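Putative uncharacterized protein smu.1108c (Streptococcus mutans, PDB 3L7Y) is uncharacterised but binds magnesium and is probably a phosphatase of the haloacid dehalogenase-like (HAD) hydrolase family. Local coordinates at residues R73-S78 with W231-L236; A124-F129 with F183-Q188; Q136-L141 with G147-G152; H246-G251 with L293-N298. One frame throughout, in Å; residues are numbered along the deposited sequence.

Contact 1 of 4, residues R73-S78 with W231-L236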
loop_
_atom_site.group_PDB
_atom_site.type_symbol
_atom_site.label_atom_id
_atom_site.label_comp_id
_atom_site.label_asym_id
_atom_site.label_seq_id
_atom_site.Cartn_x
_atom_site.Cartn_y
_atom_site.Cartn_z
ATOM N N ARG A 73 -11.606 -14.062 -6.293
ATOM C CA ARG A 73 -10.572 -13.134 -6.743
ATOM C C ARG A 73 -9.537 -12.828 -5.660
ATOM O O ARG A 73 -9.877 -12.711 -4.487
ATOM C CB ARG A 73 -11.210 -11.832 -7.228
ATOM C CG ARG A 73 -11.311 -11.704 -8.737
ATOM C CD ARG A 73 -12.657 -12.131 -9.278
ATOM N NE ARG A 73 -13.020 -11.350 -10.463
ATOM C CZ ARG A 73 -14.142 -11.519 -11.156
ATOM N NH1 ARG A 73 -15.018 -12.447 -10.792
ATOM N NH2 ARG A 73 -14.389 -10.758 -12.216
ATOM N N PHE A 74 -8.271 -12.716 -6.053
ATOM C CA PHE A 74 -7.216 -12.426 -5.089
ATOM C C PHE A 74 -6.538 -11.102 -5.408
ATOM O O PHE A 74 -6.043 -10.897 -6.518
ATOM C CB PHE A 74 -6.182 -13.559 -5.001
ATOM C CG PHE A 74 -5.197 -13.391 -3.869
ATOM C CD1 PHE A 74 -5.474 -13.889 -2.601
ATOM C CD2 PHE A 74 -3.998 -12.708 -4.069
ATOM C CE1 PHE A 74 -4.567 -13.715 -1.561
ATOM C CE2 PHE A 74 -3.084 -12.535 -3.031
ATOM C CZ PHE A 74 -3.372 -13.033 -1.775
ATOM N N VAL A 75 -6.530 -10.215 -4.420
ATOM C CA VAL A 75 -6.057 -8.845 -4.600
ATOM C C VAL A 75 -4.897 -8.530 -3.660
ATOM O O VAL A 75 -5.006 -8.682 -2.447
ATOM C CB VAL A 75 -7.207 -7.836 -4.349
ATOM C CG1 VAL A 75 -6.719 -6.403 -4.475
ATOM C CG2 VAL A 75 -8.387 -8.108 -5.292
ATOM N N VAL A 76 -3.778 -8.106 -4.231
ATOM C CA VAL A 76 -2.659 -7.610 -3.459
ATOM C C VAL A 76 -2.836 -6.091 -3.281
ATOM O O VAL A 76 -2.905 -5.367 -4.265
ATOM C CB VAL A 76 -1.339 -7.931 -4.195
ATOM C CG1 VAL A 76 -0.151 -7.312 -3.497
ATOM C CG2 VAL A 76 -1.170 -9.440 -4.327
ATOM N N ALA A 77 -2.952 -5.620 -2.037
ATOM C CA ALA A 77 -3.245 -4.205 -1.769
ATOM C C ALA A 77 -2.172 -3.562 -0.893
ATOM O O ALA A 77 -2.125 -3.798 0.313
ATOM C CB ALA A 77 -4.629 -4.052 -1.127
ATOM N N SER A 78 -1.317 -2.739 -1.497
ATOM C CA SER A 78 -0.120 -2.274 -0.807
ATOM C C SER A 78 0.208 -0.808 -1.132
ATOM O O SER A 78 -0.191 -0.283 -2.171
ATOM C CB SER A 78 1.061 -3.194 -1.169
ATOM O OG SER A 78 2.295 -2.740 -0.624
ATOM N N TRP A 231 -11.013 2.734 -0.944
ATOM C CA TRP A 231 -11.462 3.234 -2.241
ATOM C C TRP A 231 -11.105 2.258 -3.380
ATOM O O TRP A 231 -11.890 1.986 -4.210
ATOM C CB TRP A 231 -10.920 4.634 -2.527
ATOM C CG TRP A 231 -11.288 5.160 -3.852
ATOM C CD1 TRP A 231 -12.368 5.904 -4.171
ATOM C CD2 TRP A 231 -10.594 4.955 -5.059
ATOM N NE1 TRP A 231 -12.381 6.185 -5.484
ATOM C CE2 TRP A 231 -11.300 5.605 -6.060
ATOM C CE3 TRP A 231 -9.434 4.293 -5.397
ATOM C CZ2 TRP A 231 -10.883 5.589 -7.376
ATOM C CZ3 TRP A 231 -9.034 4.300 -6.670
ATOM C CH2 TRP A 231 -9.742 4.953 -7.642
ATOM N N ALA A 232 -9.914 1.737 -3.352
ATOM C CA ALA A 232 -9.470 0.820 -4.374
ATOM C C ALA A 232 -10.375 -0.418 -4.404
ATOM O O ALA A 232 -10.924 -0.722 -5.404
ATOM C CB ALA A 232 -8.091 0.460 -4.191
ATOM N N LEU A 233 -10.561 -1.066 -3.276
ATOM C CA LEU A 233 -11.447 -2.212 -3.177
ATOM C C LEU A 233 -12.888 -1.891 -3.557
ATOM O O LEU A 233 -13.521 -2.618 -4.193
ATOM C CB LEU A 233 -11.350 -2.842 -1.813
ATOM C CG LEU A 233 -10.340 -3.972 -1.732
ATOM C CD1 LEU A 233 -10.568 -5.052 -2.786
ATOM C CD2 LEU A 233 -8.963 -3.566 -1.817
ATOM N N GLN A 234 -13.370 -0.746 -3.183
ATOM C CA GLN A 234 -14.704 -0.335 -3.619
ATOM C C GLN A 234 -14.782 -0.340 -5.145
ATOM O O GLN A 234 -15.712 -0.882 -5.739
ATOM C CB GLN A 234 -15.059 1.051 -3.059
ATOM C CG GLN A 234 -15.243 1.064 -1.556
ATOM C CD GLN A 234 -15.666 2.419 -1.021
ATOM O OE1 GLN A 234 -16.443 2.504 -0.070
ATOM N NE2 GLN A 234 -15.161 3.486 -1.631
ATOM N N GLN A 235 -13.781 0.251 -5.788
ATOM C CA GLN A 235 -13.757 0.274 -7.238
ATOM C C GLN A 235 -13.800 -1.135 -7.831
ATOM O O GLN A 235 -14.454 -1.383 -8.845
ATOM C CB GLN A 235 -12.507 1.003 -7.712
ATOM C CG GLN A 235 -12.503 2.474 -7.335
ATOM C CD GLN A 235 -13.655 3.216 -7.970
ATOM O OE1 GLN A 235 -14.399 3.936 -7.295
ATOM N NE2 GLN A 235 -13.829 3.023 -9.271
ATOM N N LEU A 236 -13.109 -2.069 -7.194
ATOM C CA LEU A 236 -13.031 -3.423 -7.731
ATOM C C LEU A 236 -14.333 -4.187 -7.480
ATOM O O LEU A 236 -14.855 -4.856 -8.378
ATOM C CB LEU A 236 -11.823 -4.156 -7.154
ATOM C CG LEU A 236 -10.461 -3.629 -7.623
ATOM C CD1 LEU A 236 -9.364 -4.142 -6.718
ATOM C CD2 LEU A 236 -10.199 -4.047 -9.073
#
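V75 and L236 meet tip to tip, V75 CG1 lying 4.1 Å from L236 CD1, where helix 229-239 packs on the central sheet of the HAD core, a Rossmann-like sheet whose core strands run parallel, with helices on both faces. The helix runs nearly antiparallel to strand 73-77: the short axes make an angle of 156° and come within 10.6 Å. Two looser methyl contacts, made by L233, complete the first shell. Its CD1 branch sits 4.4 Å from V75 CG1, and its CD2 branch reaches the CB of A77 at the same separation, so one leucine fork spans two alternate strand residues. V75 CG1, the branch that meets both leucines, is anti to the backbone N (chi1 178°). V75 and A77 turn their side chains toward the helix, while L233 does not set out toward the strand, but its end swings back to it.

One shell further out, V99 of strand 97-100 touches V75, A232 and L236, and A41 of strand 39-42 touches V75 and L233; the helix lies over more than one strand. M259 and L262 of helix 257-262 also touch L233, and M259 touches A77. The A77 side chain is about 6 Å from that of the magnesium ligand D43, putting this apolar layer close to the metal site. At the same end of the strand, A77 O accepts a hydrogen bond from K229 NZ.

Contact 2 of 4, residues A124-F129 with F183-Q188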
loop_
_atom_site.group_PDB
_atom_site.type_symbol
_atom_site.label_atom_id
_atom_site.label_comp_id
_atom_site.label_asym_id
_atom_site.label_seq_id
_atom_site.Cartn_x
_atom_site.Cartn_y
_atom_site.Cartn_z
ATOM N N ALA A 124 4.789 20.062 -6.346
ATOM C CA ALA A 124 5.816 21.069 -6.152
ATOM C C ALA A 124 5.481 21.852 -4.901
ATOM O O ALA A 124 6.356 22.222 -4.117
ATOM C CB ALA A 124 5.890 21.996 -7.366
ATOM N N SER A 125 4.193 22.084 -4.689
ATOM C CA SER A 125 3.790 22.911 -3.561
ATOM C C SER A 125 3.923 22.200 -2.195
ATOM O O SER A 125 4.397 22.805 -1.238
ATOM C CB SER A 125 2.395 23.496 -3.794
ATOM O OG SER A 125 1.803 23.865 -2.566
ATOM N N ILE A 126 3.522 20.932 -2.101
ATOM C CA ILE A 126 3.677 20.202 -0.832
ATOM C C ILE A 126 5.163 19.957 -0.544
ATOM O O ILE A 126 5.580 19.923 0.606
ATOM C CB ILE A 126 2.936 18.844 -0.825
ATOM C CG1 ILE A 126 2.826 18.290 0.614
ATOM C CG2 ILE A 126 3.673 17.836 -1.692
ATOM C CD1 ILE A 126 1.941 19.078 1.506
ATOM N N ILE A 127 5.964 19.803 -1.600
ATOM C CA ILE A 127 7.409 19.643 -1.440
ATOM C C ILE A 127 8.046 20.890 -0.844
ATOM O O ILE A 127 8.879 20.807 0.082
ATOM C CB ILE A 127 8.107 19.303 -2.780
ATOM C CG1 ILE A 127 7.859 17.838 -3.155
ATOM C CG2 ILE A 127 9.606 19.568 -2.698
ATOM C CD1 ILE A 127 8.489 17.431 -4.481
ATOM N N TYR A 128 7.656 22.046 -1.375
ATOM C CA TYR A 128 8.204 23.317 -0.902
ATOM C C TYR A 128 7.837 23.499 0.568
ATOM O O TYR A 128 8.636 23.947 1.385
ATOM C CB TYR A 128 7.653 24.478 -1.727
ATOM C CG TYR A 128 8.120 25.822 -1.235
ATOM C CD1 TYR A 128 9.321 26.358 -1.665
ATOM C CD2 TYR A 128 7.367 26.545 -0.318
ATOM C CE1 TYR A 128 9.760 27.591 -1.204
ATOM C CE2 TYR A 128 7.792 27.771 0.147
ATOM C CZ TYR A 128 8.988 28.291 -0.300
ATOM O OH TYR A 128 9.415 29.512 0.162
ATOM N N PHE A 129 6.614 23.114 0.899
ATOM C CA PHE A 129 6.128 23.226 2.257
ATOM C C PHE A 129 6.911 22.319 3.223
ATOM O O PHE A 129 7.322 22.755 4.289
ATOM C CB PHE A 129 4.641 22.885 2.283
ATOM C CG PHE A 129 4.078 22.813 3.645
ATOM C CD1 PHE A 129 3.908 23.965 4.392
ATOM C CD2 PHE A 129 3.718 21.594 4.196
ATOM C CE1 PHE A 129 3.382 23.897 5.684
ATOM C CE2 PHE A 129 3.190 21.519 5.472
ATOM C CZ PHE A 129 3.022 22.673 6.221
ATOM N N PHE A 183 2.738 8.794 -8.706
ATOM C CA PHE A 183 1.550 8.261 -8.039
ATOM C C PHE A 183 1.402 8.773 -6.618
ATOM O O PHE A 183 0.280 8.986 -6.132
ATOM C CB PHE A 183 1.622 6.747 -7.981
ATOM C CG PHE A 183 1.345 6.075 -9.280
ATOM C CD1 PHE A 183 2.305 5.258 -9.868
ATOM C CD2 PHE A 183 0.123 6.234 -9.909
ATOM C CE1 PHE A 183 2.038 4.603 -11.063
ATOM C CE2 PHE A 183 -0.136 5.606 -11.116
ATOM C CZ PHE A 183 0.816 4.771 -11.682
ATOM N N LYS A 184 2.536 8.926 -5.940
ATOM C CA LYS A 184 2.545 9.315 -4.538
ATOM C C LYS A 184 3.917 9.856 -4.155
ATOM O O LYS A 184 4.875 9.752 -4.931
ATOM C CB LYS A 184 2.215 8.101 -3.657
ATOM C CG LYS A 184 3.403 7.163 -3.390
ATOM C CD LYS A 184 3.033 6.111 -2.326
ATOM C CE LYS A 184 4.206 5.207 -1.952
ATOM N NZ LYS A 184 4.662 4.378 -3.099
ATOM N N LEU A 185 4.008 10.440 -2.965
ATOM C CA LEU A 185 5.304 10.720 -2.355
ATOM C C LEU A 185 5.436 9.965 -1.048
ATOM O O LEU A 185 4.443 9.548 -0.463
ATOM C CB LEU A 185 5.488 12.208 -2.049
ATOM C CG LEU A 185 4.931 13.274 -2.994
ATOM C CD1 LEU A 185 5.507 14.618 -2.588
ATOM C CD2 LEU A 185 5.272 12.941 -4.426
ATOM N N THR A 186 6.658 9.833 -0.558
ATOM C CA THR A 186 6.856 9.216 0.742
ATOM C C THR A 186 7.771 10.065 1.607
ATOM O O THR A 186 8.810 10.544 1.151
ATOM C CB THR A 186 7.406 7.778 0.618
ATOM O OG1 THR A 186 6.458 6.956 -0.083
ATOM C CG2 THR A 186 7.659 7.186 2.001
ATOM N N LEU A 187 7.370 10.278 2.854
ATOM C CA LEU A 187 8.239 10.948 3.796
ATOM C C LEU A 187 8.794 9.930 4.773
ATOM O O LEU A 187 8.049 9.110 5.314
ATOM C CB LEU A 187 7.489 12.032 4.560
ATOM C CG LEU A 187 6.797 13.142 3.765
ATOM C CD1 LEU A 187 6.368 14.240 4.712
ATOM C CD2 LEU A 187 7.734 13.685 2.695
ATOM N N GLN A 188 10.100 9.982 5.005
ATOM C CA GLN A 188 10.671 9.209 6.098
ATOM C C GLN A 188 10.884 10.151 7.262
ATOM O O GLN A 188 11.569 11.176 7.134
ATOM C CB GLN A 188 11.985 8.529 5.703
ATOM C CG GLN A 188 12.449 7.508 6.741
ATOM C CD GLN A 188 13.929 7.225 6.642
ATOM O OE1 GLN A 188 14.748 8.139 6.673
ATOM N NE2 GLN A 188 14.282 5.954 6.525
#
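L185 points its side chain at helix 120-133 and puts a single methyl, CD1, against two successive isoleucines. The two meetings differ in direction. I126 and L185 run alongside each other, pointing opposite ways, and the CG2 methyl of I126 comes to 3.8 Å from L185 CD1. I127 instead lies roughly perpendicular to the leucine and offers the flank of its chain, with its CG1 methylene 4.0 Å from the same L185 CD1.

Rotation about the first side-chain bond explains which branch I126 presents. Its CG1 is anti to the backbone N (chi1 -166°), which leaves CG2 between N and the carbonyl carbon and facing the strand. In L185 the CG carbon is anti to the carbonyl carbon, and chi2 of -169° extends the chain so that CD1 leads toward the helix. The contact is small and wholly apolar, burying 84 Å² in all, and it lies away from the magnesium site.

Helix 120-133 here covers one face of the second, six-stranded sheet, that of the HAD cap domain. Strand 182-188 lies between strands 138-143 and 219-224 in that sheet, and L141 of strand 138-143 touches both I127 and L185, continuing the same hydrophobic layer beneath the helix.

Contact 3 of 4, residues Q136-L141 with G147-G152; sequences QAVIAL and GYLKKG
L141 and Y148 face each other as an antiparallel hydrogen-bonded pair, joined by two backbone bonds. L141 N donates to Y148 O at 3.0 Å, with an N-H...O angle of 159°. The return bond, Y148 N to L141 O, is equally long but more bent, at 147°.

Two CA-H...O contacts reinforce this ladder: A140 CA lies 3.2 Å from Y148 O, and G147 CA lies 3.1 Å from L141 O. Each carbonyl oxygen is therefore approached by both an N-H and a C-H.

The segments form a beta hairpin, strands 138-143 and 147-150, in the six-stranded sheet of the cap domain. Further from the turn the strands part, and a water bridges them, donating to I139 O at 2.8 Å and accepting from K150 N.

Apolar contacts centre on L149. Its CG is anti to the carbonyl carbon (chi1 -73°), and CD2 is the branch that reaches the facing strand. This methyl sits 3.6 Å from A140 CB and also touches V138 CG1, the valine and leucine side chains crossing obliquely. On the face with L141 and Y148, L141 CD1 packs against Y148 CB at 4.2 Å. The Y148 ring has L141 O at its edge, near its plane, and its hydroxyl is hydrogen-bonded to E180 OE1.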
loop_
_atom_site.group_PDB
_atom_site.type_symbol
_atom_site.label_atom_id
_atom_site.label_comp_id
_atom_site.label_asym_id
_atom_site.label_seq_id
_atom_site.Cartn_x
_atom_site.Cartn_y
_atom_site.Cartn_z
ATOM N N GLN A 136 13.489 17.962 8.442
ATOM C CA GLN A 136 13.975 16.651 8.876
ATOM C C GLN A 136 13.370 15.506 8.069
ATOM O O GLN A 136 13.886 14.390 8.101
ATOM C CB GLN A 136 13.791 16.412 10.386
ATOM C CG GLN A 136 12.331 16.231 10.854
ATOM C CD GLN A 136 11.604 17.561 11.067
ATOM O OE1 GLN A 136 11.774 18.504 10.298
ATOM N NE2 GLN A 136 10.786 17.630 12.110
ATOM N N ALA A 137 12.292 15.768 7.335
ATOM C CA ALA A 137 11.670 14.675 6.582
ATOM C C ALA A 137 12.424 14.414 5.288
ATOM O O ALA A 137 12.701 15.336 4.524
ATOM C CB ALA A 137 10.211 14.954 6.294
ATOM N N VAL A 138 12.765 13.151 5.054
ATOM C CA VAL A 138 13.335 12.745 3.779
ATOM C C VAL A 138 12.210 12.534 2.775
ATOM O O VAL A 138 11.249 11.784 3.030
ATOM C CB VAL A 138 14.173 11.455 3.904
ATOM C CG1 VAL A 138 14.692 11.037 2.541
ATOM C CG2 VAL A 138 15.341 11.682 4.856
ATOM N N ILE A 139 12.332 13.189 1.628
ATOM C CA ILE A 139 11.280 13.168 0.630
ATOM C C ILE A 139 11.619 12.259 -0.542
ATOM O O ILE A 139 12.619 12.460 -1.231
ATOM C CB ILE A 139 11.013 14.587 0.076
ATOM C CG1 ILE A 139 10.549 15.535 1.198
ATOM C CG2 ILE A 139 10.000 14.525 -1.061
ATOM C CD1 ILE A 139 10.642 17.047 0.829
ATOM N N ALA A 140 10.768 11.276 -0.788
ATOM C CA ALA A 140 10.927 10.433 -1.965
ATOM C C ALA A 140 9.696 10.506 -2.868
ATOM O O ALA A 140 8.557 10.466 -2.397
ATOM C CB ALA A 140 11.224 9.004 -1.564
ATOM N N LEU A 141 9.937 10.644 -4.169
ATOM C CA LEU A 141 8.861 10.692 -5.151
ATOM C C LEU A 141 8.711 9.325 -5.810
ATOM O O LEU A 141 9.699 8.719 -6.243
ATOM C CB LEU A 141 9.159 11.751 -6.203
ATOM C CG LEU A 141 9.704 13.056 -5.648
ATOM C CD1 LEU A 141 10.147 13.992 -6.772
ATOM C CD2 LEU A 141 8.644 13.706 -4.777
ATOM N N GLY A 147 11.820 5.817 -8.638
ATOM C CA GLY A 147 11.717 6.717 -7.510
ATOM C C GLY A 147 12.837 7.737 -7.505
ATOM O O GLY A 147 13.878 7.534 -8.135
ATOM N N TYR A 148 12.626 8.836 -6.784
ATOM C CA TYR A 148 13.598 9.919 -6.733
ATOM C C TYR A 148 13.876 10.364 -5.299
ATOM O O TYR A 148 12.962 10.495 -4.488
ATOM C CB TYR A 148 13.102 11.111 -7.563
ATOM C CG TYR A 148 12.918 10.802 -9.036
ATOM C CD1 TYR A 148 11.791 10.127 -9.485
ATOM C CD2 TYR A 148 13.875 11.188 -9.975
ATOM C CE1 TYR A 148 11.614 9.843 -10.826
ATOM C CE2 TYR A 148 13.711 10.906 -11.329
ATOM C CZ TYR A 148 12.574 10.233 -11.741
ATOM O OH TYR A 148 12.385 9.946 -13.067
ATOM N N LEU A 149 15.150 10.584 -5.001
ATOM C CA LEU A 149 15.590 11.185 -3.748
ATOM C C LEU A 149 16.437 12.390 -4.108
ATOM O O LEU A 149 16.917 12.500 -5.241
ATOM C CB LEU A 149 16.461 10.201 -2.962
ATOM C CG LEU A 149 15.741 9.033 -2.298
ATOM C CD1 LEU A 149 16.746 8.046 -1.705
ATOM C CD2 LEU A 149 14.786 9.558 -1.235
ATOM N N LYS A 150 16.646 13.283 -3.150
ATOM C CA LYS A 150 17.512 14.425 -3.387
ATOM C C LYS A 150 18.939 14.006 -3.067
ATOM O O LYS A 150 19.171 13.276 -2.104
ATOM C CB LYS A 150 17.088 15.606 -2.519
ATOM C CG LYS A 150 17.199 16.958 -3.198
ATOM C CD LYS A 150 16.373 18.015 -2.465
ATOM N N LYS A 151 19.897 14.444 -3.877
ATOM C CA LYS A 151 21.292 14.200 -3.549
ATOM C C LYS A 151 21.585 14.857 -2.207
ATOM O O LYS A 151 21.067 15.937 -1.906
ATOM C CB LYS A 151 22.223 14.742 -4.637
ATOM N N GLY A 152 22.410 14.202 -1.396
ATOM C CA GLY A 152 22.713 14.709 -0.068
ATOM C C GLY A 152 22.129 13.840 1.035
ATOM O O GLY A 152 22.623 13.832 2.156
HETATM O O HOH W 1 15.224 13.346 -0.919
#

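Contact 4 of 4, residues H246-G251 with L293-N298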
loop_
_atom_site.group_PDB
_atom_site.type_symbol
_atom_site.label_atom_id
_atom_site.label_comp_id
_atom_site.label_asym_id
_atom_site.label_seq_id
_atom_site.Cartn_x
_atom_site.Cartn_y
_atom_site.Cartn_z
ATOM N N HIS A 246 -18.997 -9.626 0.582
ATOM C CA HIS A 246 -18.217 -10.711 -0.010
ATOM C C HIS A 246 -16.720 -10.461 0.117
ATOM O O HIS A 246 -15.899 -11.236 -0.387
ATOM C CB HIS A 246 -18.547 -10.850 -1.499
ATOM C CG HIS A 246 -20.000 -10.683 -1.815
ATOM N ND1 HIS A 246 -20.491 -9.598 -2.512
ATOM C CD2 HIS A 246 -21.070 -11.462 -1.528
ATOM C CE1 HIS A 246 -21.799 -9.720 -2.646
ATOM N NE2 HIS A 246 -22.175 -10.842 -2.058
ATOM N N LEU A 247 -16.360 -9.360 0.755
ATOM C CA LEU A 247 -14.951 -8.996 0.873
ATOM C C LEU A 247 -14.298 -9.564 2.136
ATOM O O LEU A 247 -14.800 -9.385 3.247
ATOM C CB LEU A 247 -14.780 -7.471 0.789
ATOM C CG LEU A 247 -13.337 -6.966 0.856
ATOM C CD1 LEU A 247 -12.493 -7.577 -0.267
ATOM C CD2 LEU A 247 -13.288 -5.452 0.773
ATOM N N MET A 248 -13.202 -10.288 1.949
ATOM C CA MET A 248 -12.321 -10.646 3.046
ATOM C C MET A 248 -11.015 -9.882 2.834
ATOM O O MET A 248 -10.504 -9.847 1.716
ATOM C CB MET A 248 -12.065 -12.157 3.055
ATOM C CG MET A 248 -10.953 -12.612 3.998
ATOM S SD MET A 248 -10.548 -14.371 3.785
ATOM C CE MET A 248 -11.932 -15.104 4.656
ATOM N N ALA A 249 -10.485 -9.273 3.893
ATOM C CA ALA A 249 -9.316 -8.404 3.783
ATOM C C ALA A 249 -8.415 -8.484 5.010
ATOM O O ALA A 249 -8.908 -8.594 6.135
ATOM C CB ALA A 249 -9.756 -6.968 3.554
ATOM N N PHE A 250 -7.101 -8.422 4.783
ATOM C CA PHE A 250 -6.088 -8.505 5.838
ATOM C C PHE A 250 -5.201 -7.262 5.870
ATOM O O PHE A 250 -4.805 -6.783 4.832
ATOM C CB PHE A 250 -5.174 -9.713 5.597
ATOM C CG PHE A 250 -5.903 -11.030 5.541
ATOM C CD1 PHE A 250 -6.465 -11.467 4.354
ATOM C CD2 PHE A 250 -6.013 -11.821 6.677
ATOM C CE1 PHE A 250 -7.132 -12.670 4.281
ATOM C CE2 PHE A 250 -6.680 -13.041 6.627
ATOM C CZ PHE A 250 -7.248 -13.465 5.429
ATOM N N GLY A 251 -4.861 -6.766 7.057
ATOM C CA GLY A 251 -3.981 -5.613 7.170
ATOM C C GLY A 251 -3.292 -5.574 8.521
ATOM O O GLY A 251 -3.673 -6.311 9.445
ATOM N N LEU A 293 -2.608 -17.052 5.105
ATOM C CA LEU A 293 -2.893 -18.309 4.414
ATOM C C LEU A 293 -3.676 -19.221 5.345
ATOM O O LEU A 293 -4.515 -20.013 4.914
ATOM C CB LEU A 293 -1.605 -18.994 3.956
ATOM C CG LEU A 293 -0.733 -18.161 3.005
ATOM C CD1 LEU A 293 0.463 -18.970 2.575
ATOM C CD2 LEU A 293 -1.513 -17.686 1.775
ATOM N N ASP A 294 -3.400 -19.091 6.634
ATOM C CA ASP A 294 -4.076 -19.914 7.638
ATOM C C ASP A 294 -5.575 -19.657 7.589
ATOM O O ASP A 294 -6.380 -20.595 7.551
ATOM C CB ASP A 294 -3.519 -19.619 9.026
ATOM C CG ASP A 294 -4.335 -20.257 10.129
ATOM O OD1 ASP A 294 -4.714 -19.526 11.072
ATOM O OD2 ASP A 294 -4.608 -21.479 10.047
ATOM N N VAL A 295 -5.950 -18.387 7.592
ATOM C CA VAL A 295 -7.354 -17.997 7.535
ATOM C C VAL A 295 -7.969 -18.441 6.219
ATOM O O VAL A 295 -9.089 -18.927 6.196
ATOM C CB VAL A 295 -7.523 -16.472 7.706
ATOM C CG1 VAL A 295 -8.949 -16.036 7.367
ATOM C CG2 VAL A 295 -7.147 -16.062 9.121
ATOM N N ILE A 296 -7.227 -18.299 5.125
ATOM C CA ILE A 296 -7.746 -18.687 3.822
ATOM C C ILE A 296 -7.967 -20.194 3.711
ATOM O O ILE A 296 -9.004 -20.617 3.209
ATOM C CB ILE A 296 -6.847 -18.219 2.650
ATOM C CG1 ILE A 296 -6.685 -16.695 2.660
ATOM C CG2 ILE A 296 -7.440 -18.680 1.328
ATOM C CD1 ILE A 296 -5.611 -16.196 1.647
ATOM N N ASP A 297 -6.996 -21.001 4.159
ATOM C CA ASP A 297 -7.169 -22.450 4.204
ATOM C C ASP A 297 -8.325 -22.857 5.116
ATOM O O ASP A 297 -9.009 -23.845 4.856
ATOM C CB ASP A 297 -5.882 -23.162 4.638
ATOM C CG ASP A 297 -5.043 -23.620 3.461
ATOM O OD1 ASP A 297 -5.581 -23.710 2.332
ATOM O OD2 ASP A 297 -3.843 -23.905 3.664
ATOM N N ASN A 298 -8.523 -22.101 6.191
ATOM C CA ASN A 298 -9.650 -22.321 7.083
ATOM C C ASN A 298 -10.958 -22.070 6.341
ATOM O O ASN A 298 -11.897 -22.860 6.440
ATOM C CB ASN A 298 -9.558 -21.386 8.301
ATOM C CG ASN A 298 -10.522 -21.761 9.403
ATOM O OD1 ASN A 298 -11.225 -20.909 9.947
ATOM N ND2 ASN A 298 -10.564 -23.039 9.734
#
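V295 is the bump in this contact, and the side chains of F250 and M248 form the surface that receives it. The valine and phenylalanine come from opposite directions, and V295 meets the far edge of the ring rather than a face. Its CG1 methyl lies 3.6 Å from F250 CZ, near the ring plane, while V295 CB lies in that plane, 3.7 Å from F250 CE2. The second methyl of V295, CG2, is 3.9 Å from F250 CE2, so the valine sits against the CE2-CZ edge.

M248 supplies the other wall. Its chain leaves the strand extended, with CG anti to the backbone N (chi1 169°), then turns about the CG-SD bond (chi3 -77°), and the CE methyl comes to 4.1 Å from V295 CG1. That one valine methyl is thus shared between the phenylalanine rim and the methionine tip. I296 fills in beside it more loosely, its CG1 lying 4.3 Å from F250 CZ.

The strand and the helix run nearly antiparallel, at 160°, as helix 291-301 packs on strand 247-251 of the HAD core sheet. Y267 of strand 265-268 touches M248, F250 and V295, and I63 of helix 57-69 lies against I296. The F250 side chain is about 6 Å from that of the magnesium ligand D43. The touching atoms are all carbon, so the contact probably rests on close fit and the hydrophobic effect, while D297, which does not touch the strand, supplies salt bridges to R62 and R59 of helix 57-69.

How the contacts relate
Of the segments in contact, strand 73-77 comes first, and contact 1 closes the longest loop when helix 229-239 returns to it. Nested in that loop is contact 2, which joins helix 120-133 to strand 182-188, and nested in contact 2 is the short hairpin of contact 3. Contact 4 follows in series, bringing the C-terminal helix back to strand 247-251. No loops cross. Contacts 2 and 3 tie together the cap sheet, where T186 N probably bonds to A140 O; contacts 1 and 4 tie helices to the core sheet and touch through L233 with L247 and F74 with I296. The centres of contacts 1 and 2 are about 25 Å apart, on opposite sides of the chain's centre.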